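Local coordinates for tight junction protein ZO-3 (Homo sapiens, PDB 3KFV), which serves as a MAGUK-family scaffold that links tight junction membrane proteins such as claudins and occludin to the actin cytoskeleton, at residues F224-R237 and T248-K260. Residues are numbered along the deposited sequence; the frame is centred on the assembly and turned at random.
Sequences FFIPESRPALKALR and TRRLYAQAQKLRK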
ATOM      1  N   PHE A 224      10.131  -0.177  -3.168  1.00 36.42           N
ATOM      2  CA  PHE A 224      10.470  -0.177  -4.588  1.00 36.99           C
ATOM      3  C   PHE A 224      11.971   0.025  -4.785  1.00 38.60           C
ATOM      4  O   PHE A 224      12.569   0.926  -4.197  1.00 37.61           O
ATOM      5  CB  PHE A 224       9.676   0.901  -5.330  1.00 33.06           C
ATOM      6  CG  PHE A 224      10.041   1.032  -6.783  1.00 40.15           C
ATOM      7  CD1 PHE A 224       9.463   0.210  -7.737  1.00 40.46           C
ATOM      8  CD2 PHE A 224      10.963   1.977  -7.198  1.00 41.36           C
ATOM      9  CE1 PHE A 224       9.799   0.326  -9.071  1.00 35.91           C
ATOM     10  CE2 PHE A 224      11.304   2.094  -8.534  1.00 40.22           C
ATOM     11  CZ  PHE A 224      10.720   1.265  -9.468  1.00 35.32           C
ATOM     12  N   PHE A 225      12.571  -0.825  -5.612  1.00 39.44           N
ATOM     13  CA  PHE A 225      14.007  -0.775  -5.865  1.00 40.44           C
ATOM     14  C   PHE A 225      14.319  -0.130  -7.210  1.00 41.99           C
ATOM     15  O   PHE A 225      13.840  -0.585  -8.249  1.00 39.48           O
ATOM     16  CB  PHE A 225      14.593  -2.184  -5.826  1.00 41.40           C
ATOM     17  CG  PHE A 225      14.598  -2.795  -4.462  1.00 39.69           C
ATOM     18  CD1 PHE A 225      15.596  -2.478  -3.550  1.00 40.03           C
ATOM     19  CD2 PHE A 225      13.611  -3.684  -4.087  1.00 38.43           C
ATOM     20  CE1 PHE A 225      15.611  -3.034  -2.288  1.00 37.13           C
ATOM     21  CE2 PHE A 225      13.620  -4.250  -2.821  1.00 42.88           C
ATOM     22  CZ  PHE A 225      14.624  -3.924  -1.921  1.00 39.06           C
ATOM     23  N   ILE A 226      15.133   0.921  -7.182  1.00 41.09           N
ATOM     24  CA  ILE A 226      15.441   1.682  -8.385  1.00 41.12           C
ATOM     25  C   ILE A 226      16.758   1.236  -9.000  1.00 44.23           C
ATOM     26  O   ILE A 226      17.809   1.348  -8.367  1.00 49.30           O
ATOM     27  CB  ILE A 226      15.525   3.196  -8.096  1.00 47.10           C
ATOM     28  CG1 ILE A 226      14.453   3.617  -7.093  1.00 48.08           C
ATOM     29  CG2 ILE A 226      15.378   3.997  -9.383  1.00 47.63           C
ATOM     30  CD1 ILE A 226      14.578   5.049  -6.642  1.00 46.47           C
ATOM     31  N   PRO A 227      16.705   0.737 -10.246  1.00 45.31           N
ATOM     32  CA  PRO A 227      17.882   0.287 -10.992  1.00 48.22           C
ATOM     33  C   PRO A 227      18.655   1.454 -11.592  1.00 50.94           C
ATOM     34  O   PRO A 227      18.041   2.366 -12.140  1.00 49.93           O
ATOM     35  CB  PRO A 227      17.280  -0.549 -12.132  1.00 49.26           C
ATOM     36  CG  PRO A 227      15.788  -0.606 -11.875  1.00 50.12           C
ATOM     37  CD  PRO A 227      15.471   0.571 -11.029  1.00 50.22           C
ATOM     38  N   GLU A 228      19.981   1.421 -11.481  1.00 55.97           N
ATOM     39  CA  GLU A 228      20.839   2.379 -12.170  1.00 56.62           C
ATOM     40  C   GLU A 228      20.589   2.325 -13.667  1.00 61.29           C
ATOM     41  O   GLU A 228      20.170   3.311 -14.277  1.00 65.56           O
ATOM     42  CB  GLU A 228      22.309   2.046 -11.926  1.00 62.14           C
ATOM     43  CG  GLU A 228      22.952   2.760 -10.760  1.00 70.78           C
ATOM     44  CD  GLU A 228      24.317   2.185 -10.435  1.00 77.86           C
ATOM     45  OE1 GLU A 228      24.626   1.084 -10.946  1.00 76.74           O
ATOM     46  OE2 GLU A 228      25.074   2.825  -9.668  1.00 80.81           O
ATOM     47  N   SER A 229      20.853   1.159 -14.250  1.00 57.10           N
ATOM     48  CA  SER A 229      20.781   0.978 -15.694  1.00 58.22           C
ATOM     49  C   SER A 229      20.545  -0.483 -16.047  1.00 58.79           C
ATOM     50  O   SER A 229      20.681  -1.363 -15.197  1.00 59.92           O
ATOM     51  CB  SER A 229      22.082   1.451 -16.344  1.00 62.22           C
ATOM     52  OG  SER A 229      23.210   0.872 -15.710  1.00 58.10           O
ATOM     53  N   ARG A 230      20.198  -0.735 -17.306  1.00 56.33           N
ATOM     54  CA  ARG A 230      19.981  -2.095 -17.784  1.00 55.47           C
ATOM     55  C   ARG A 230      21.229  -2.966 -17.611  1.00 62.99           C
ATOM     56  O   ARG A 230      21.140  -4.107 -17.149  1.00 63.48           O
ATOM     57  CB  ARG A 230      19.512  -2.083 -19.239  1.00 55.18           C
ATOM     58  CG  ARG A 230      18.235  -1.293 -19.446  1.00 55.33           C
ATOM     59  CD  ARG A 230      17.874  -1.186 -20.915  1.00 64.23           C
ATOM     60  NE  ARG A 230      16.607  -0.483 -21.122  1.00 71.00           N
ATOM     61  CZ  ARG A 230      16.463   0.841 -21.065  1.00 68.16           C
ATOM     62  NH1 ARG A 230      17.506   1.620 -20.794  1.00 55.71           N
ATOM     63  NH2 ARG A 230      15.270   1.386 -21.271  1.00 65.12           N
ATOM     64  N   PRO A 231      22.403  -2.435 -17.978  1.00 64.47           N
ATOM     65  CA  PRO A 231      23.622  -3.194 -17.683  1.00 60.32           C
ATOM     66  C   PRO A 231      23.770  -3.439 -16.183  1.00 57.27           C
ATOM     67  O   PRO A 231      23.907  -4.589 -15.767  1.00 58.49           O
ATOM     68  CB  PRO A 231      24.737  -2.267 -18.176  1.00 61.67           C
ATOM     69  CG  PRO A 231      24.090  -1.423 -19.221  1.00 60.89           C
ATOM     70  CD  PRO A 231      22.682  -1.214 -18.755  1.00 62.93           C
ATOM     71  N   ALA A 232      23.734  -2.369 -15.390  1.00 58.57           N
ATOM     72  CA  ALA A 232      23.948  -2.465 -13.944  1.00 54.70           C
ATOM     73  C   ALA A 232      23.018  -3.485 -13.293  1.00 53.16           C
ATOM     74  O   ALA A 232      23.385  -4.137 -12.315  1.00 46.59           O
ATOM     75  CB  ALA A 232      23.784  -1.102 -13.289  1.00 48.01           C
ATOM     76  N   LEU A 233      21.818  -3.618 -13.849  1.00 51.96           N
ATOM     77  CA  LEU A 233      20.825  -4.553 -13.341  1.00 50.78           C
ATOM     78  C   LEU A 233      21.126  -5.984 -13.783  1.00 55.00           C
ATOM     79  O   LEU A 233      20.912  -6.939 -13.029  1.00 51.70           O
ATOM     80  CB  LEU A 233      19.430  -4.143 -13.809  1.00 50.91           C
ATOM     81  CG  LEU A 233      18.295  -5.104 -13.449  1.00 49.94           C
ATOM     82  CD1 LEU A 233      18.192  -5.277 -11.939  1.00 43.32           C
ATOM     83  CD2 LEU A 233      16.977  -4.621 -14.036  1.00 47.73           C
ATOM     84  N   LYS A 234      21.614  -6.131 -15.012  1.00 58.44           N
ATOM     85  CA  LYS A 234      21.988  -7.441 -15.532  1.00 56.28           C
ATOM     86  C   LYS A 234      23.153  -7.990 -14.724  1.00 50.99           C
ATOM     87  O   LYS A 234      23.204  -9.182 -14.417  1.00 52.07           O
ATOM     88  CB  LYS A 234      22.375  -7.341 -17.006  1.00 57.82           C
ATOM     89  CG  LYS A 234      22.584  -8.680 -17.685  1.00 61.81           C
ATOM     90  CD  LYS A 234      23.155  -8.501 -19.085  1.00 68.64           C
ATOM     91  CE  LYS A 234      23.458  -9.847 -19.738  1.00 80.52           C
ATOM     92  NZ  LYS A 234      24.181  -9.684 -21.032  1.00 74.82           N
ATOM     93  N   ALA A 235      24.083  -7.108 -14.378  1.00 48.92           N
ATOM     94  CA  ALA A 235      25.224  -7.479 -13.557  1.00 49.24           C
ATOM     95  C   ALA A 235      24.740  -7.982 -12.210  1.00 49.91           C
ATOM     96  O   ALA A 235      25.021  -9.116 -11.820  1.00 55.13           O
ATOM     97  CB  ALA A 235      26.147  -6.295 -13.376  1.00 50.13           C
ATOM     98  N   LEU A 236      24.007  -7.129 -11.505  1.00 51.63           N
ATOM     99  CA  LEU A 236      23.431  -7.474 -10.208  1.00 50.93           C
ATOM    100  C   LEU A 236      22.706  -8.822 -10.225  1.00 47.60           C
ATOM    101  O   LEU A 236      22.892  -9.651  -9.336  1.00 43.10           O
ATOM    102  CB  LEU A 236      22.467  -6.373  -9.761  1.00 47.31           C
ATOM    103  CG  LEU A 236      21.829  -6.497  -8.378  1.00 46.84           C
ATOM    104  CD1 LEU A 236      22.895  -6.695  -7.313  1.00 53.34           C
ATOM    105  CD2 LEU A 236      21.008  -5.263  -8.081  1.00 44.84           C
ATOM    106  N   ARG A 237      21.874  -9.035 -11.237  1.00 49.76           N
ATOM    107  CA  ARG A 237      21.095 -10.265 -11.310  1.00 47.56           C
ATOM    108  C   ARG A 237      21.983 -11.477 -11.558  1.00 49.25           C
ATOM    109  O   ARG A 237      21.793 -12.522 -10.941  1.00 50.07           O
ATOM    110  CB  ARG A 237      19.982 -10.160 -12.361  1.00 41.28           C
ATOM    111  CG  ARG A 237      18.802  -9.305 -11.906  1.00 39.88           C
ATOM    112  CD  ARG A 237      17.547  -9.515 -12.755  1.00 42.93           C
ATOM    113  NE  ARG A 237      17.024 -10.876 -12.658  1.00 42.99           N
ATOM    114  CZ  ARG A 237      16.254 -11.320 -11.667  1.00 45.15           C
ATOM    115  NH1 ARG A 237      15.834 -12.578 -11.668  1.00 45.04           N
ATOM    116  NH2 ARG A 237      15.907 -10.514 -10.673  1.00 44.73           N
ATOM    117  N   THR A 248      16.348  -9.133 -18.192  1.00 60.61           N
ATOM    118  CA  THR A 248      16.870  -7.921 -17.585  1.00 56.91           C
ATOM    119  C   THR A 248      16.188  -6.747 -18.269  1.00 59.69           C
ATOM    120  O   THR A 248      16.157  -5.630 -17.756  1.00 63.49           O
ATOM    121  CB  THR A 248      18.391  -7.824 -17.776  1.00 59.14           C
ATOM    122  OG1 THR A 248      19.047  -8.679 -16.828  1.00 62.52           O
ATOM    123  CG2 THR A 248      18.874  -6.389 -17.587  1.00 54.80           C
ATOM    124  N   ARG A 249      15.619  -7.030 -19.434  1.00 65.92           N
ATOM    125  CA  ARG A 249      15.000  -6.017 -20.269  1.00 63.82           C
ATOM    126  C   ARG A 249      13.551  -5.782 -19.843  1.00 58.48           C
ATOM    127  O   ARG A 249      13.160  -4.651 -19.557  1.00 56.78           O
ATOM    128  CB  ARG A 249      15.082  -6.453 -21.731  1.00 73.05           C
ATOM    129  CG  ARG A 249      15.207  -5.323 -22.737  1.00 74.12           C
ATOM    130  CD  ARG A 249      16.117  -5.737 -23.893  1.00 80.78           C
ATOM    131  NE  ARG A 249      16.137  -7.187 -24.099  1.00 90.07           N
ATOM    132  CZ  ARG A 249      15.367  -7.840 -24.968  1.00 86.21           C
ATOM    133  NH1 ARG A 249      14.500  -7.177 -25.725  1.00 74.85           N
ATOM    134  NH2 ARG A 249      15.463  -9.162 -25.079  1.00 75.33           N
ATOM    135  N   ARG A 250      12.762  -6.852 -19.791  1.00 56.92           N
ATOM    136  CA  ARG A 250      11.370  -6.750 -19.350  1.00 54.21           C
ATOM    137  C   ARG A 250      11.275  -6.206 -17.922  1.00 59.54           C
ATOM    138  O   ARG A 250      10.332  -5.486 -17.578  1.00 57.66           O
ATOM    139  CB  ARG A 250      10.669  -8.108 -19.443  1.00 45.82           C
ATOM    140  N   LEU A 251      12.260  -6.552 -17.095  1.00 57.77           N
ATOM    141  CA  LEU A 251      12.266  -6.138 -15.698  1.00 54.65           C
ATOM    142  C   LEU A 251      12.623  -4.665 -15.520  1.00 51.56           C
ATOM    143  O   LEU A 251      12.042  -3.981 -14.675  1.00 53.20           O
ATOM    144  CB  LEU A 251      13.213  -7.014 -14.874  1.00 56.27           C
ATOM    145  CG  LEU A 251      12.701  -8.407 -14.507  1.00 53.99           C
ATOM    146  CD1 LEU A 251      13.729  -9.137 -13.663  1.00 52.60           C
ATOM    147  CD2 LEU A 251      11.368  -8.324 -13.773  1.00 49.53           C
ATOM    148  N   TYR A 252      13.577  -4.177 -16.303  1.00 49.75           N
ATOM    149  CA  TYR A 252      13.946  -2.768 -16.213  1.00 52.62           C
ATOM    150  C   TYR A 252      12.778  -1.872 -16.629  1.00 51.46           C
ATOM    151  O   TYR A 252      12.414  -0.934 -15.923  1.00 51.23           O
ATOM    152  CB  TYR A 252      15.186  -2.460 -17.056  1.00 50.87           C
ATOM    153  CG  TYR A 252      15.672  -1.038 -16.896  1.00 50.35           C
ATOM    154  CD1 TYR A 252      16.744  -0.741 -16.073  1.00 46.78           C
ATOM    155  CD2 TYR A 252      15.043   0.010 -17.558  1.00 57.74           C
ATOM    156  CE1 TYR A 252      17.187   0.557 -15.917  1.00 50.64           C
ATOM    157  CE2 TYR A 252      15.476   1.314 -17.409  1.00 55.81           C
ATOM    158  CZ  TYR A 252      16.550   1.581 -16.587  1.00 56.53           C
ATOM    159  OH  TYR A 252      16.985   2.878 -16.438  1.00 61.60           O
ATOM    160  N   ALA A 253      12.188  -2.169 -17.779  1.00 50.31           N
ATOM    161  CA  ALA A 253      11.056  -1.396 -18.258  1.00 50.74           C
ATOM    162  C   ALA A 253       9.885  -1.452 -17.278  1.00 54.92           C
ATOM    163  O   ALA A 253       9.176  -0.458 -17.096  1.00 59.87           O
ATOM    164  CB  ALA A 253      10.629  -1.872 -19.640  1.00 50.49           C
ATOM    165  N   GLN A 254       9.677  -2.607 -16.648  1.00 53.31           N
ATOM    166  CA  GLN A 254       8.605  -2.744 -15.663  1.00 48.05           C
ATOM    167  C   GLN A 254       8.812  -1.774 -14.496  1.00 49.23           C
ATOM    168  O   GLN A 254       7.874  -1.113 -14.057  1.00 49.06           O
ATOM    169  CB  GLN A 254       8.512  -4.181 -15.153  1.00 48.27           C
ATOM    170  N   ALA A 255      10.043  -1.683 -14.004  1.00 46.18           N
ATOM    171  CA  ALA A 255      10.355  -0.761 -12.918  1.00 44.24           C
ATOM    172  C   ALA A 255      10.095   0.683 -13.332  1.00 46.24           C
ATOM    173  O   ALA A 255       9.604   1.487 -12.536  1.00 45.62           O
ATOM    174  CB  ALA A 255      11.799  -0.937 -12.459  1.00 44.56           C
ATOM    175  N   GLN A 256      10.428   1.011 -14.578  1.00 47.12           N
ATOM    176  CA  GLN A 256      10.163   2.344 -15.110  1.00 46.37           C
ATOM    177  C   GLN A 256       8.667   2.643 -15.111  1.00 47.88           C
ATOM    178  O   GLN A 256       8.241   3.749 -14.764  1.00 44.31           O
ATOM    179  CB  GLN A 256      10.723   2.485 -16.524  1.00 46.35           C
ATOM    180  CG  GLN A 256      12.157   2.987 -16.577  1.00 58.18           C
ATOM    181  CD  GLN A 256      12.630   3.260 -18.002  1.00 69.74           C
ATOM    182  OE1 GLN A 256      12.410   2.449 -18.911  1.00 63.86           O
ATOM    183  NE2 GLN A 256      13.284   4.403 -18.203  1.00 63.60           N
ATOM    184  N   LYS A 257       7.874   1.648 -15.498  1.00 47.76           N
ATOM    185  CA  LYS A 257       6.422   1.781 -15.534  1.00 45.22           C
ATOM    186  C   LYS A 257       5.850   1.995 -14.138  1.00 47.03           C
ATOM    187  O   LYS A 257       4.983   2.844 -13.944  1.00 53.82           O
ATOM    188  CB  LYS A 257       5.785   0.552 -16.191  1.00 51.77           C
ATOM    189  CG  LYS A 257       4.266   0.595 -16.286  1.00 43.60           C
ATOM    190  N   LEU A 258       6.340   1.224 -13.168  1.00 48.25           N
ATOM    191  CA  LEU A 258       5.906   1.354 -11.778  1.00 44.00           C
ATOM    192  C   LEU A 258       6.252   2.722 -11.197  1.00 43.84           C
ATOM    193  O   LEU A 258       5.432   3.341 -10.520  1.00 42.91           O
ATOM    194  CB  LEU A 258       6.540   0.262 -10.913  1.00 46.79           C
ATOM    195  CG  LEU A 258       6.053  -1.175 -11.104  1.00 44.98           C
ATOM    196  CD1 LEU A 258       6.962  -2.145 -10.362  1.00 37.33           C
ATOM    197  CD2 LEU A 258       4.609  -1.321 -10.654  1.00 37.04           C
ATOM    198  N   ARG A 259       7.472   3.184 -11.452  1.00 44.58           N
ATOM    199  CA  ARG A 259       7.918   4.473 -10.928  1.00 49.73           C
ATOM    200  C   ARG A 259       7.113   5.630 -11.519  1.00 51.15           C
ATOM    201  O   ARG A 259       6.765   6.580 -10.820  1.00 51.23           O
ATOM    202  CB  ARG A 259       9.410   4.683 -11.201  1.00 48.54           C
ATOM    203  CG  ARG A 259      10.011   5.870 -10.458  1.00 53.71           C
ATOM    204  CD  ARG A 259      11.518   5.976 -10.687  1.00 55.86           C
ATOM    205  NE  ARG A 259      12.160   6.854  -9.708  1.00 65.28           N
ATOM    206  CZ  ARG A 259      13.414   7.290  -9.799  1.00 72.85           C
ATOM    207  NH1 ARG A 259      14.168   6.930 -10.833  1.00 74.99           N
ATOM    208  NH2 ARG A 259      13.918   8.085  -8.857  1.00 59.38           N
ATOM    209  N   LYS A 260       6.823   5.541 -12.811  1.00 49.59           N
ATOM    210  CA  LYS A 260       6.077   6.580 -13.505  1.00 49.96           C
ATOM    211  C   LYS A 260       4.693   6.754 -12.888  1.00 53.62           C
ATOM    212  O   LYS A 260       4.329   7.847 -12.448  1.00 52.38           O
ATOM    213  CB  LYS A 260       5.944   6.225 -14.991  1.00 53.57           C
ATOM    214  CG  LYS A 260       5.363   7.326 -15.866  1.00 55.74           C
TER
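Arg237 lays one face of its guanidinium against Leu251, with CZ 3.9 Å from Leu251 CD1, while its NH1 is gripped by a salt bridge to Asp156 OD2 and a hydrogen bond to Ser244 OG. The setting is the guanylate kinase-like domain: strand 221-227, helix 230-240 and helix 248-262 form part of a beta-alpha-beta crossover leading to the neighbouring parallel strand 268-272. No hydrogen bond joins the two segments; apolar contacts and one guanidinium-ring stack hold them together. The axes of the short helix segments pass 9.7 Å apart, their directions 121° from each other, and Tyr252 packs against both Pro227 and Arg230. Its ring, CG anti to the backbone N (chi1 -175°), puts one face against Arg230, whose guanidinium stacks on it with centres 4.4 Å apart and planes 29° apart. Arg230 CG adds a CH-pi contact to the Tyr252 ring. Pro227 bridges two helix residues, CB lying 3.9 Å from Tyr252 CE1 and CG 4.0 Å from Ala255 CB. Phe224, also stacked on Phe266, extends the buried part: its CE1 is 3.7 Å from Leu258 CB. Nearer solvent, the extended Arg259 chain brings its guanidinium across Ile226, whose CG2 sits over one face, offset toward the rim, 3.5 Å from Arg259 NH1.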